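Local coordinates for Es1 family protein (Ehrlichia chaffeensis, PDB 3L3B) that is of unknown function but belongs to the DJ-1/PfpI family and probably serves isoprenoid biosynthesis through an amidotransferase-like domain, at residues Lys151-Ile159 and Ile228-Leu239; Ala162-Lys173 and Gly184-Val192. One frame throughout, in Å; residues are numbered along the deposited sequence.

In the fold
Interaction 1 lays the C-terminal helix 221-238 along strand 154-157, an inner strand of the mixed sheet; interaction 2 joins helix 160-168 to the short helix 185-189. Their centres are 18 Å apart, yet they share one run of chain, because strand 154-157 leads through the turn at Cys158 straight into helix 160-168. They also meet directly: Ala156 CB, which leaves the strand on the side away from the C-terminal helix, packs against Val164 CG2 at 3.9 Å. The strand-turn-helix passage resembles the nucleophile elbow of DJ-1/PfpI proteins. Interaction 1 covers one face of its strand, and interaction 2 lies against its helix.

Interaction 1: residues Lys151-Ile159 and Ile228-Leu239; sequences KKPIGAVCI and IQDMISSMVNYL
Pro153 sets its ring against the end of the C-terminal helix: Tyr238 in its last turn and Leu239 just past it. CG lies 3.7 Å from Leu239 CD2, and the same CG is 3.9 Å from Tyr238 CD2, the tyrosine ring being oblique to it. On the neighbouring ring carbon, Pro153 CB meets Met235 CE at 3.8 Å. Ile154 turns its side chain from this helix to Val144, Phe147 and Tyr148 of helix 138-149, so the strand is covered on both faces. This is the three-layer alpha/beta/alpha sandwich of the DJ-1/PfpI fold: strand 154-157 runs inside the mixed sheet, and helix 228-238 lies antiparallel to it at 175°, with an axis separation of 9.4 Å. At Gly155 the absence of a side chain lets Met235 lie on the backbone itself, its CE 3.4 Å from Gly155 N; Met235 also touches Met110 and Val112 of strand 110-113. Ala156 offers its main chain, with O 3.7 Å from Met231 SD. The sulfur gets there because Met231 CG stands opposite the backbone N (chi1 -170°), extending the chain toward the strand before it bends at the thioether. The bend carries Met231 CE onward to Val157, whose CG2 it meets at 3.8 Å. The other branch, Val157 CG1, approaches Ile228 CD1 more loosely at 4.3 Å, and the valine also touches Glu43 of helix 41-53.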
loop_
_atom_site.group_PDB
_atom_site.type_symbol
_atom_site.label_atom_id
_atom_site.label_comp_id
_atom_site.label_asym_id
_atom_site.label_seq_id
_atom_site.Cartn_x
_atom_site.Cartn_y
_atom_site.Cartn_z
ATOM N N LYS B 151 14.284 9.355 -24.051
ATOM C CA LYS B 151 15.346 8.384 -23.668
ATOM C C LYS B 151 15.484 8.213 -22.154
ATOM O O LYS B 151 16.581 8.029 -21.615
ATOM C CB LYS B 151 16.720 8.720 -24.348
ATOM N N LYS B 152 14.331 8.247 -21.480
ATOM C CA LYS B 152 14.233 8.138 -20.028
ATOM C C LYS B 152 13.644 6.785 -19.672
ATOM O O LYS B 152 12.665 6.364 -20.285
ATOM C CB LYS B 152 13.375 9.253 -19.456
ATOM C CG LYS B 152 14.075 10.587 -19.555
ATOM C CD LYS B 152 13.185 11.764 -19.211
ATOM C CE LYS B 152 14.018 13.032 -19.333
ATOM N NZ LYS B 152 13.299 14.211 -18.920
ATOM N N PRO B 153 14.285 6.076 -18.729
ATOM C CA PRO B 153 13.887 4.732 -18.386
ATOM C C PRO B 153 12.455 4.688 -17.920
ATOM O O PRO B 153 12.032 5.561 -17.192
ATOM C CB PRO B 153 14.798 4.394 -17.203
ATOM C CG PRO B 153 16.033 5.209 -17.479
ATOM C CD PRO B 153 15.478 6.492 -17.966
ATOM N N ILE B 154 11.736 3.681 -18.373
ATOM C CA ILE B 154 10.368 3.430 -18.011
ATOM C C ILE B 154 10.335 2.031 -17.370
ATOM O O ILE B 154 10.763 1.049 -17.977
ATOM C CB ILE B 154 9.441 3.407 -19.243
ATOM C CG1 ILE B 154 9.330 4.755 -19.936
ATOM C CG2 ILE B 154 8.009 2.945 -18.879
ATOM C CD1 ILE B 154 8.706 4.635 -21.360
ATOM N N GLY B 155 9.833 1.968 -16.133
ATOM C CA GLY B 155 9.630 0.713 -15.416
ATOM C C GLY B 155 8.158 0.347 -15.333
ATOM O O GLY B 155 7.330 1.221 -15.182
ATOM N N ALA B 156 7.835 -0.951 -15.420
ATOM C CA ALA B 156 6.452 -1.401 -15.510
ATOM C C ALA B 156 6.324 -2.727 -14.759
ATOM O O ALA B 156 7.166 -3.611 -14.883
ATOM C CB ALA B 156 5.974 -1.530 -17.042
ATOM N N VAL B 157 5.304 -2.838 -13.933
ATOM C CA VAL B 157 5.128 -3.976 -13.052
ATOM C C VAL B 157 3.811 -4.685 -13.390
ATOM O O VAL B 157 2.772 -4.050 -13.734
ATOM C CB VAL B 157 5.093 -3.505 -11.579
ATOM C CG1 VAL B 157 5.031 -4.735 -10.569
ATOM C CG2 VAL B 157 6.283 -2.547 -11.298
ATOM N N CYS B 158 3.875 -5.995 -13.333
ATOM C CA CYS B 158 2.725 -6.861 -13.473
ATOM C C CYS B 158 2.110 -6.846 -14.889
ATOM O O CYS B 158 2.752 -7.294 -15.811
ATOM C CB CYS B 158 1.722 -6.532 -12.384
ATOM S SG CYS B 158 0.667 -7.913 -12.171
ATOM N N ILE B 159 0.895 -6.349 -15.077
ATOM C CA ILE B 159 0.343 -6.262 -16.441
ATOM C C ILE B 159 0.829 -5.018 -17.199
ATOM O O ILE B 159 0.741 -4.943 -18.441
ATOM C CB ILE B 159 -1.198 -6.257 -16.410
ATOM C CG1 ILE B 159 -1.796 -6.630 -17.769
ATOM C CG2 ILE B 159 -1.724 -4.873 -15.874
ATOM C CD1 ILE B 159 -1.379 -8.028 -18.354
ATOM N N ILE B 228 10.599 -6.204 -7.597
ATOM C CA ILE B 228 10.481 -4.740 -7.717
ATOM C C ILE B 228 11.774 -4.066 -7.310
ATOM O O ILE B 228 12.181 -3.087 -7.901
ATOM C CB ILE B 228 9.293 -4.198 -6.824
ATOM C CG1 ILE B 228 7.995 -4.603 -7.489
ATOM C CG2 ILE B 228 9.389 -2.691 -6.648
ATOM C CD1 ILE B 228 6.682 -4.442 -6.654
ATOM N N GLN B 229 12.405 -4.580 -6.274
ATOM C CA GLN B 229 13.694 -4.070 -5.828
ATOM C C GLN B 229 14.750 -4.185 -6.962
ATOM O O GLN B 229 15.515 -3.265 -7.200
ATOM C CB GLN B 229 14.138 -4.832 -4.583
ATOM C CG GLN B 229 15.529 -4.485 -4.081
ATOM C CD GLN B 229 15.892 -5.276 -2.851
ATOM O OE1 GLN B 229 16.372 -6.400 -2.942
ATOM N NE2 GLN B 229 15.652 -4.695 -1.695
ATOM N N ASP B 230 14.751 -5.303 -7.675
ATOM C CA ASP B 230 15.699 -5.482 -8.771
ATOM C C ASP B 230 15.428 -4.540 -9.956
ATOM O O ASP B 230 16.353 -4.049 -10.598
ATOM C CB ASP B 230 15.654 -6.903 -9.276
ATOM C CG ASP B 230 16.844 -7.213 -10.187
ATOM O OD1 ASP B 230 16.638 -7.432 -11.405
ATOM O OD2 ASP B 230 17.981 -7.155 -9.682
ATOM N N MET B 231 14.149 -4.301 -10.234
ATOM C CA MET B 231 13.776 -3.431 -11.310
ATOM C C MET B 231 14.251 -1.993 -11.064
ATOM O O MET B 231 14.909 -1.407 -11.908
ATOM C CB MET B 231 12.262 -3.472 -11.500
ATOM C CG MET B 231 11.886 -2.777 -12.748
ATOM S SD MET B 231 10.153 -2.611 -12.989
ATOM C CE MET B 231 9.783 -1.274 -11.875
ATOM N N ILE B 232 13.953 -1.449 -9.890
ATOM C CA ILE B 232 14.273 -0.066 -9.554
ATOM C C ILE B 232 15.786 0.104 -9.466
ATOM O O ILE B 232 16.322 1.073 -10.034
ATOM C CB ILE B 232 13.633 0.376 -8.204
ATOM C CG1 ILE B 232 12.082 0.324 -8.231
ATOM C CG2 ILE B 232 14.184 1.742 -7.800
ATOM C CD1 ILE B 232 11.338 1.125 -9.318
ATOM N N SER B 233 16.477 -0.836 -8.801
ATOM C CA SER B 233 17.944 -0.886 -8.858
ATOM C C SER B 233 18.461 -0.756 -10.284
ATOM O O SER B 233 19.312 0.074 -10.557
ATOM C CB SER B 233 18.510 -2.191 -8.260
ATOM O OG SER B 233 18.148 -2.319 -6.894
ATOM N N SER B 234 17.953 -1.593 -11.184
ATOM C CA SER B 234 18.442 -1.628 -12.557
ATOM C C SER B 234 18.207 -0.303 -13.250
ATOM O O SER B 234 19.029 0.153 -14.028
ATOM C CB SER B 234 17.749 -2.737 -13.345
ATOM O OG SER B 234 18.015 -3.992 -12.747
ATOM N N MET B 235 17.066 0.311 -12.995
ATOM C CA MET B 235 16.788 1.631 -13.558
ATOM C C MET B 235 17.778 2.672 -13.023
ATOM O O MET B 235 18.350 3.458 -13.772
ATOM C CB MET B 235 15.343 2.075 -13.251
ATOM C CG MET B 235 14.289 1.245 -13.942
ATOM S SD MET B 235 12.635 1.709 -13.380
ATOM C CE MET B 235 12.528 3.187 -14.471
ATOM N N VAL B 236 17.964 2.676 -11.717
ATOM C CA VAL B 236 18.900 3.602 -11.090
ATOM C C VAL B 236 20.364 3.381 -11.571
ATOM O O VAL B 236 21.091 4.349 -11.818
ATOM C CB VAL B 236 18.818 3.530 -9.537
ATOM C CG1 VAL B 236 19.887 4.428 -8.894
ATOM C CG2 VAL B 236 17.418 3.907 -9.028
ATOM N N ASN B 237 20.792 2.126 -11.717
ATOM C CA ASN B 237 22.153 1.837 -12.147
ATOM C C ASN B 237 22.322 2.286 -13.588
ATOM O O ASN B 237 23.405 2.721 -13.997
ATOM C CB ASN B 237 22.474 0.344 -12.103
ATOM C CG ASN B 237 22.427 -0.241 -10.713
ATOM O OD1 ASN B 237 22.436 -1.463 -10.569
ATOM N ND2 ASN B 237 22.348 0.607 -9.684
ATOM N N TYR B 238 21.259 2.146 -14.365
ATOM C CA TYR B 238 21.286 2.621 -15.731
ATOM C C TYR B 238 21.554 4.131 -15.791
ATOM O O TYR B 238 22.274 4.576 -16.672
ATOM C CB TYR B 238 20.002 2.273 -16.491
ATOM C CG TYR B 238 20.079 2.770 -17.895
ATOM C CD1 TYR B 238 20.610 1.964 -18.901
ATOM C CD2 TYR B 238 19.726 4.082 -18.205
ATOM C CE1 TYR B 238 20.742 2.434 -20.198
ATOM C CE2 TYR B 238 19.850 4.562 -19.499
ATOM C CZ TYR B 238 20.360 3.734 -20.489
ATOM O OH TYR B 238 20.471 4.194 -21.780
ATOM N N LEU B 239 20.984 4.904 -14.869
ATOM C CA LEU B 239 21.222 6.351 -14.808
ATOM C C LEU B 239 22.500 6.754 -14.024
ATOM O O LEU B 239 22.508 7.802 -13.351
ATOM C CB LEU B 239 20.037 7.037 -14.152
ATOM C CG LEU B 239 18.645 6.786 -14.716
ATOM C CD1 LEU B 239 17.637 7.260 -13.724
ATOM C CD2 LEU B 239 18.523 7.495 -16.075
#

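Interaction 2: residues Ala162-Lys173 and Gly184-Val192; sequences AVVVALLKDIAK and GLIDKMGGV
Leu185 and Ile186 open the short helix by closing on Ala162: Leu185 brings CD2 to the methyl CB, and Ile186 presses CD1 to within 3.6 Å of Ala162 CA. The backbone N atoms of both residues are hydrogen-bonded to the carboxylate of Asp181. Met189 lies against Val165 and Ala166, one turn further on. Its CB is 3.9 Å from Val165 CG1; the bend at chi2 brings SD alongside Ala166 CB, and the bend at chi3 turns only the methyl CE. Met189 O is buried by the contact and has no partner in the model; the aliphatic part of Lys169 runs over it, with Lys169 CB 3.4 Å from Met189 O. Placing CG between backbone N and carbonyl carbon (chi1 81°) keeps the rest of that lysine near the same oxygen. Gly190 ends the helix in a Schellman motif with positive phi; Lys169 CB and the preceding carbonyl O leave no room for a side chain. A water donates in hydrogen-bonding geometry to Gly190 O (2.6 Å) and Lys169 O and so bridges the segments, though it has more acceptors in reach than protons. Lys173 CA makes a CH...O contact of 3.6 Å to Gly190 O, with 144° at the hydrogen. Gly191, bare of a side chain, admits Val165 CG1 to 3.3 Å from Gly191 N. Val192 CG2 then lies against the extended part of the lysine chain, 3.9 Å from Lys173 CG. The axes of helices 162-168 and 185-189 are nearly parallel, 17° apart at 9.1 Å; Val165 and Ile186 both rest on Val176 of strand 175-176, which pairs in parallel with strand 192-193, while Val163 and Leu167 pack on Phe140 of helix 138-149.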
loop_
_atom_site.group_PDB
_atom_site.type_symbol
_atom_site.label_atom_id
_atom_site.label_comp_id
_atom_site.label_asym_id
_atom_site.label_seq_id
_atom_site.Cartn_x
_atom_site.Cartn_y
_atom_site.Cartn_z
ATOM N N ALA B 162 2.680 -5.101 -20.642
ATOM C CA ALA B 162 1.864 -5.392 -21.821
ATOM C C ALA B 162 1.301 -4.114 -22.396
ATOM O O ALA B 162 1.316 -3.901 -23.625
ATOM C CB ALA B 162 0.688 -6.410 -21.458
ATOM N N VAL B 163 0.830 -3.234 -21.520
ATOM C CA VAL B 163 0.311 -1.964 -21.951
ATOM C C VAL B 163 1.397 -1.066 -22.570
ATOM O O VAL B 163 1.125 -0.374 -23.568
ATOM C CB VAL B 163 -0.381 -1.203 -20.848
ATOM C CG1 VAL B 163 -1.032 0.113 -21.427
ATOM C CG2 VAL B 163 -1.443 -2.111 -20.165
ATOM N N VAL B 164 2.602 -1.108 -21.987
ATOM C CA VAL B 164 3.736 -0.357 -22.507
ATOM C C VAL B 164 4.122 -0.875 -23.888
ATOM O O VAL B 164 4.363 -0.078 -24.787
ATOM C CB VAL B 164 4.956 -0.378 -21.553
ATOM C CG1 VAL B 164 6.209 0.281 -22.251
ATOM C CG2 VAL B 164 4.627 0.304 -20.227
ATOM N N VAL B 165 4.186 -2.197 -24.048
ATOM C CA VAL B 165 4.502 -2.794 -25.348
ATOM C C VAL B 165 3.526 -2.271 -26.393
ATOM O O VAL B 165 3.948 -1.775 -27.438
ATOM C CB VAL B 165 4.568 -4.352 -25.284
ATOM C CG1 VAL B 165 4.556 -4.986 -26.628
ATOM C CG2 VAL B 165 5.810 -4.778 -24.443
ATOM N N ALA B 166 2.238 -2.312 -26.057
ATOM C CA ALA B 166 1.177 -1.937 -26.992
ATOM C C ALA B 166 1.268 -0.453 -27.390
ATOM O O ALA B 166 1.224 -0.091 -28.558
ATOM C CB ALA B 166 -0.217 -2.249 -26.359
ATOM N N LEU B 167 1.431 0.414 -26.414
ATOM C CA LEU B 167 1.476 1.810 -26.712
ATOM C C LEU B 167 2.754 2.204 -27.494
ATOM O O LEU B 167 2.728 3.221 -28.178
ATOM C CB LEU B 167 1.277 2.657 -25.449
ATOM C CG LEU B 167 2.406 2.855 -24.435
ATOM C CD1 LEU B 167 3.334 4.026 -24.832
ATOM C CD2 LEU B 167 1.878 3.109 -22.967
ATOM N N LEU B 168 3.837 1.435 -27.373
ATOM C CA LEU B 168 5.081 1.693 -28.151
ATOM C C LEU B 168 5.190 0.954 -29.523
ATOM O O LEU B 168 6.108 1.210 -30.310
ATOM C CB LEU B 168 6.288 1.400 -27.293
ATOM C CG LEU B 168 6.516 2.332 -26.107
ATOM C CD1 LEU B 168 7.662 1.817 -25.214
ATOM C CD2 LEU B 168 6.720 3.816 -26.558
ATOM N N LYS B 169 4.259 0.059 -29.809
ATOM C CA LYS B 169 4.436 -0.928 -30.880
ATOM C C LYS B 169 4.624 -0.361 -32.281
ATOM O O LYS B 169 5.226 -1.014 -33.119
ATOM C CB LYS B 169 3.260 -1.907 -30.907
ATOM C CG LYS B 169 2.041 -1.376 -31.616
ATOM C CD LYS B 169 0.795 -2.176 -31.229
ATOM C CE LYS B 169 0.369 -3.170 -32.316
ATOM N NZ LYS B 169 -1.099 -3.498 -32.078
ATOM N N ASP B 170 4.089 0.828 -32.534
ATOM C CA ASP B 170 4.257 1.451 -33.846
ATOM C C ASP B 170 5.624 2.069 -34.045
ATOM O O ASP B 170 6.010 2.289 -35.150
ATOM C CB ASP B 170 3.196 2.516 -34.088
ATOM C CG ASP B 170 1.785 1.937 -34.056
ATOM O OD1 ASP B 170 1.551 0.831 -34.651
ATOM O OD2 ASP B 170 0.926 2.594 -33.439
ATOM N N ILE B 171 6.346 2.341 -32.970
ATOM C CA ILE B 171 7.658 2.952 -33.072
ATOM C C ILE B 171 8.790 2.095 -32.484
ATOM O O ILE B 171 9.946 2.402 -32.699
ATOM C CB ILE B 171 7.671 4.380 -32.428
ATOM C CG1 ILE B 171 7.412 4.311 -30.925
ATOM C CG2 ILE B 171 6.658 5.330 -33.176
ATOM C CD1 ILE B 171 7.596 5.656 -30.175
ATOM N N ALA B 172 8.459 1.016 -31.756
ATOM C CA ALA B 172 9.471 0.154 -31.190
ATOM C C ALA B 172 8.940 -1.265 -30.901
ATOM O O ALA B 172 7.746 -1.447 -30.606
ATOM C CB ALA B 172 9.975 0.797 -29.871
ATOM N N LYS B 173 9.832 -2.245 -30.897
ATOM C CA LYS B 173 9.487 -3.618 -30.519
ATOM C C LYS B 173 10.238 -3.880 -29.210
ATOM O O LYS B 173 11.439 -4.107 -29.261
ATOM C CB LYS B 173 9.958 -4.576 -31.619
ATOM C CG LYS B 173 9.954 -6.074 -31.259
ATOM C CD LYS B 173 10.132 -7.022 -32.426
ATOM C CE LYS B 173 8.928 -7.111 -33.318
ATOM N NZ LYS B 173 9.010 -8.394 -34.134
ATOM N N GLY B 184 0.906 -15.865 -25.514
ATOM C CA GLY B 184 1.594 -15.067 -26.559
ATOM C C GLY B 184 1.083 -13.632 -26.632
ATOM O O GLY B 184 1.059 -13.038 -27.712
ATOM N N LEU B 185 0.689 -13.086 -25.479
ATOM C CA LEU B 185 0.171 -11.722 -25.395
ATOM C C LEU B 185 1.196 -10.663 -25.864
ATOM O O LEU B 185 0.851 -9.785 -26.648
ATOM C CB LEU B 185 -0.284 -11.400 -23.984
ATOM C CG LEU B 185 -0.878 -10.019 -23.712
ATOM C CD1 LEU B 185 -2.024 -9.723 -24.671
ATOM C CD2 LEU B 185 -1.311 -9.893 -22.242
ATOM N N ILE B 186 2.432 -10.758 -25.384
ATOM C CA ILE B 186 3.419 -9.713 -25.654
ATOM C C ILE B 186 3.734 -9.764 -27.164
ATOM O O ILE B 186 3.753 -8.739 -27.827
ATOM C CB ILE B 186 4.703 -9.862 -24.769
ATOM C CG1 ILE B 186 4.396 -9.661 -23.267
ATOM C CG2 ILE B 186 5.842 -8.931 -25.247
ATOM C CD1 ILE B 186 3.685 -8.351 -22.865
ATOM N N ASP B 187 3.926 -10.961 -27.699
ATOM C CA ASP B 187 4.170 -11.130 -29.133
ATOM C C ASP B 187 3.021 -10.476 -29.938
ATOM O O ASP B 187 3.275 -9.681 -30.851
ATOM C CB ASP B 187 4.381 -12.615 -29.499
ATOM C CG ASP B 187 4.476 -12.845 -30.991
ATOM O OD1 ASP B 187 3.432 -13.186 -31.593
ATOM O OD2 ASP B 187 5.583 -12.676 -31.566
ATOM N N LYS B 188 1.781 -10.803 -29.595
ATOM C CA LYS B 188 0.606 -10.211 -30.249
ATOM C C LYS B 188 0.538 -8.681 -30.103
ATOM O O LYS B 188 0.033 -7.992 -30.977
ATOM C CB LYS B 188 -0.688 -10.824 -29.680
ATOM N N MET B 189 1.051 -8.152 -29.007
ATOM C CA MET B 189 0.988 -6.710 -28.764
ATOM C C MET B 189 2.145 -5.976 -29.460
ATOM O O MET B 189 2.214 -4.758 -29.416
ATOM C CB MET B 189 1.035 -6.416 -27.257
ATOM C CG MET B 189 -0.210 -6.759 -26.384
ATOM S SD MET B 189 -1.762 -6.059 -26.958
ATOM C CE MET B 189 -2.226 -7.256 -28.205
ATOM N N GLY B 190 3.074 -6.727 -30.033
ATOM C CA GLY B 190 4.156 -6.175 -30.853
ATOM C C GLY B 190 5.518 -6.108 -30.186
ATOM O O GLY B 190 6.413 -5.405 -30.670
ATOM N N GLY B 191 5.699 -6.859 -29.099
ATOM C CA GLY B 191 6.975 -6.904 -28.382
ATOM C C GLY B 191 7.593 -8.284 -28.351
ATOM O O GLY B 191 7.231 -9.169 -29.164
ATOM N N VAL B 192 8.533 -8.457 -27.420
ATOM C CA VAL B 192 9.244 -9.704 -27.208
ATOM C C VAL B 192 9.170 -10.063 -25.722
ATOM O O VAL B 192 9.481 -9.230 -24.847
ATOM C CB VAL B 192 10.733 -9.562 -27.637
ATOM C CG1 VAL B 192 11.545 -10.834 -27.322
ATOM C CG2 VAL B 192 10.804 -9.232 -29.109
HETATM O O HOH W 1 6.578 -3.754 -32.636
#